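Local coordinates for interphotoreceptor retinoid-binding protein (Xenopus laevis, PDB 1J7X) that probably binds retinoids and carries them between the cells of the retina, using a functional unit built on a ClpP/crotonase-like domain, at residues A[92-95]-A[96-99]; A[220-223]-A[224-228]. One frame throughout, in Å; residues are numbered along the deposited sequence.

Interaction 1: residues A[92-95]-A[96-99]; sequences QALV and NTVF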
# COMPACT_ATOMS: atom_id res chain seq x y z
N GLN A 92 11.26 0.42 -25.49
CA GLN A 92 9.91 0.99 -25.83
C GLN A 92 8.91 -0.15 -25.94
O GLN A 92 7.80 -0.05 -25.45
CB GLN A 92 9.96 1.79 -27.19
CG GLN A 92 8.66 2.44 -27.52
CD GLN A 92 8.29 3.54 -26.50
OE1 GLN A 92 8.95 4.60 -26.45
NE2 GLN A 92 7.34 3.19 -25.54
N ALA A 93 9.36 -1.28 -26.50
CA ALA A 93 8.48 -2.43 -26.68
C ALA A 93 8.01 -2.97 -25.30
O ALA A 93 6.82 -3.31 -25.14
CB ALA A 93 9.20 -3.52 -27.41
N LEU A 94 8.95 -3.06 -24.33
CA LEU A 94 8.65 -3.51 -22.99
C LEU A 94 7.64 -2.56 -22.30
O LEU A 94 6.60 -2.98 -21.72
CB LEU A 94 9.91 -3.53 -22.25
CG LEU A 94 9.79 -4.00 -20.76
CD1 LEU A 94 9.11 -5.37 -20.70
CD2 LEU A 94 11.14 -4.01 -20.06
N VAL A 95 7.94 -1.27 -22.38
CA VAL A 95 7.08 -0.26 -21.79
C VAL A 95 5.67 -0.44 -22.42
O VAL A 95 4.63 -0.32 -21.71
CB VAL A 95 7.62 1.14 -21.97
CG1 VAL A 95 6.52 2.19 -21.71
CG2 VAL A 95 8.83 1.33 -21.05
N ASN A 96 5.62 -0.71 -23.73
CA ASN A 96 4.34 -0.83 -24.43
C ASN A 96 3.50 -2.02 -23.94
O ASN A 96 2.30 -2.05 -24.09
CB ASN A 96 4.52 -0.95 -25.99
CG ASN A 96 4.85 0.42 -26.67
OD1 ASN A 96 4.62 1.46 -26.07
ND2 ASN A 96 5.53 0.39 -27.82
N THR A 97 4.16 -2.99 -23.39
CA THR A 97 3.41 -4.13 -22.87
C THR A 97 3.15 -4.04 -21.35
O THR A 97 2.27 -4.68 -20.84
CB THR A 97 4.10 -5.46 -23.14
OG1 THR A 97 5.40 -5.45 -22.68
CG2 THR A 97 4.27 -5.77 -24.60
N VAL A 98 3.94 -3.26 -20.63
CA VAL A 98 3.75 -3.04 -19.20
C VAL A 98 2.57 -2.13 -18.96
O VAL A 98 1.80 -2.32 -18.00
CB VAL A 98 4.98 -2.44 -18.51
CG1 VAL A 98 4.65 -1.94 -17.11
CG2 VAL A 98 6.10 -3.39 -18.51
N PHE A 99 2.42 -1.12 -19.79
CA PHE A 99 1.32 -0.12 -19.64
C PHE A 99 0.35 -0.18 -20.78
O PHE A 99 0.77 0.06 -21.91
CB PHE A 99 1.86 1.28 -19.55
CG PHE A 99 2.88 1.50 -18.47
CD1 PHE A 99 2.45 1.85 -17.16
CD2 PHE A 99 4.21 1.32 -18.64
CE1 PHE A 99 3.36 2.00 -16.23
CE2 PHE A 99 5.11 1.51 -17.71
CZ PHE A 99 4.70 1.93 -16.46

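Interaction 2: residues A[220-223]-A[224-228]; sequences FAYL and MQSLS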
# COMPACT_ATOMS: atom_id res chain seq x y z
N PHE A 220 -0.46 3.52 -3.46
CA PHE A 220 -0.81 4.53 -4.54
C PHE A 220 -2.24 4.92 -4.48
O PHE A 220 -2.61 6.15 -4.49
CB PHE A 220 -0.41 4.03 -5.95
CG PHE A 220 -0.75 4.97 -7.01
CD1 PHE A 220 0.07 5.97 -7.34
CD2 PHE A 220 -1.93 4.82 -7.76
CE1 PHE A 220 -0.37 6.95 -8.30
CE2 PHE A 220 -2.24 5.66 -8.73
CZ PHE A 220 -1.48 6.72 -9.01
N ALA A 221 -3.11 3.89 -4.41
CA ALA A 221 -4.57 4.14 -4.35
C ALA A 221 -4.95 4.95 -3.05
O ALA A 221 -5.74 5.92 -3.05
CB ALA A 221 -5.40 2.84 -4.38
N TYR A 222 -4.38 4.44 -1.98
CA TYR A 222 -4.64 5.11 -0.65
C TYR A 222 -4.26 6.61 -0.68
O TYR A 222 -5.05 7.50 -0.30
CB TYR A 222 -3.92 4.38 0.47
CG TYR A 222 -4.20 4.98 1.81
CD1 TYR A 222 -5.37 4.70 2.50
CD2 TYR A 222 -3.33 5.93 2.32
CE1 TYR A 222 -5.63 5.37 3.78
CE2 TYR A 222 -3.61 6.61 3.55
CZ TYR A 222 -4.76 6.27 4.26
OH TYR A 222 -5.04 6.91 5.45
N LEU A 223 -3.05 6.83 -1.19
CA LEU A 223 -2.52 8.20 -1.30
C LEU A 223 -3.29 9.09 -2.23
O LEU A 223 -3.63 10.28 -1.90
CB LEU A 223 -1.03 8.16 -1.63
CG LEU A 223 -0.23 7.66 -0.46
CD1 LEU A 223 1.18 7.50 -0.96
CD2 LEU A 223 -0.24 8.67 0.79
N MSE A 224 -3.76 8.53 -3.34
CA MSE A 224 -4.61 9.30 -4.24
C MSE A 224 -5.88 9.63 -3.54
O MSE A 224 -6.45 10.71 -3.76
CB MSE A 224 -4.86 8.60 -5.60
CG MSE A 224 -4.59 9.63 -6.83
SE MSE A 224 -3.12 10.09 -7.33
CE MSE A 224 -2.88 11.15 -6.54
N GLN A 225 -6.34 8.70 -2.70
CA GLN A 225 -7.57 8.99 -1.93
C GLN A 225 -7.36 9.99 -0.81
O GLN A 225 -8.15 10.89 -0.62
CB GLN A 225 -8.12 7.58 -1.39
CG GLN A 225 -9.40 7.74 -0.64
CD GLN A 225 -9.86 6.42 -0.06
OE1 GLN A 225 -9.13 5.83 0.77
NE2 GLN A 225 -10.95 5.86 -0.63
N SER A 226 -6.29 9.85 -0.04
CA SER A 226 -6.01 10.69 1.08
C SER A 226 -5.72 12.16 0.68
O SER A 226 -5.95 13.14 1.43
CB SER A 226 -4.83 10.11 1.89
OG SER A 226 -3.62 10.17 1.17
N LEU A 227 -5.19 12.30 -0.53
CA LEU A 227 -4.93 13.61 -1.09
C LEU A 227 -6.14 14.22 -1.79
O LEU A 227 -6.13 15.39 -2.26
CB LEU A 227 -3.77 13.54 -2.10
CG LEU A 227 -2.36 13.25 -1.61
CD1 LEU A 227 -1.46 12.80 -2.77
CD2 LEU A 227 -1.81 14.58 -0.94
N SER A 228 -7.23 13.51 -1.74
CA SER A 228 -8.44 13.92 -2.42
C SER A 228 -8.16 14.16 -3.90
O SER A 228 -8.79 14.97 -4.54
CB SER A 228 -9.04 15.19 -1.70
OG SER A 228 -9.29 14.84 -0.33
O HOH W 1 -7.30 7.36 2.11

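Interaction 1: residues A[92-95]-A[96-99]
Gln92 crosses the side chain of Asn96 at a slant, one helical turn on, with the two amide planes 26° apart. NE2 of Gln92 donates to OD1 of Asn96 over a rather long 3.3 Å, reaching the oxygen from above its carbonyl plane. The Gln92 chain bends at CG (chi2 65°), which turns its amide along the helix. Both amides also face helix 119-137: Asn131 and the carbonyl of Phe128 hold Gln92, and Thr132 bonds to OD1 of Asn96.

Two residues after Gln92, O of Leu94 accepts three hydrogen bonds. Val98 N lies 2.9 Å from it in the regular i to i+4 position, and Thr97 N lies 3.0 Å from it, well above the carbonyl plane. Thr97 OG1 completes the set, 2.9 Å from the same O of Leu94; with chi1 at 54° the hydroxyl is swung back over the preceding turn. Apolar contact follows on two sides, CD1 of Leu94 near CG2 of Val98 at 4.2 Å and CG1 of Val95 against CD2 of Phe99 at 3.9 Å.

The Phe99 amide still bonds to O of Val95, but its own backbone has become extended. This is the last turn of a helix packed against a neighbour, Val95 and Phe99 resting on helix 119-137 and the chain passing directly into strand 100-104.

Interaction 2: residues A[220-223]-A[224-228]
Met224, present as selenomethionine, runs beside Phe220 one turn earlier, both side chains pointing the same way. Its CB sits 3.5 Å from O of Phe220, the carbonyl that also receives the Met224 amide in a 2.9 Å N-to-O bond. Beyond CB the chain bends at chi2 and again at chi3, which brings SE to 4.1 Å from CZ of Phe220. Selenium stands 4.8 Å from the centroid of that ring and 37° off its normal, an oblique Met-aromatic contact. Leu162 of helix 158-163 packs against both partners.

Around the helix, Ser226 folds OG back with chi1 at 68°, placing it 3.1 Å from O of Leu223 and close to CD2 of the same leucine. The Leu227 amide bonds to that carbonyl, while CG of Leu227 lies against it.

On another side, Tyr222 and Gln225 share a water that donates to OE1 of Gln225 at 2.7 Å, more weakly to O of Tyr222, and rests over one face of the tyrosine ring near its rim. Ser228, with positive phi, ends the helix in a Schellman motif.

The chemistry thus divides around the helix: a polarisable selenium and an aromatic ring meet, probably largely through dispersion, on the buried side, whereas hydrogen bonds from Tyr222 OH to Asp265 and from Gln225 NE2 to the carbonyl of Val277 hold the polar ends of these two side chains, and a water, weakly bound to O of Tyr222, joins the two residues.

From the N terminus, the chain reaches interaction 1 at the end of helix 88-98, just before strand 100-104, which forms one edge of the mixed sheet. After helix 119-137 and the next strands it arrives at interaction 2, the end of helix 216-226 in the beta-alpha-beta unit between strands 204-209 and 231-234. Each contact spans only a turn or so of one helix, so neither closes a long loop; they follow in series without nesting or crossing. The centres of interactions 1 and 2 are about 26 Å apart. Residues 92-99 join their helix to helix 119-137, while 220-228 face helix 158-163 and strands 173-179 and 254-265.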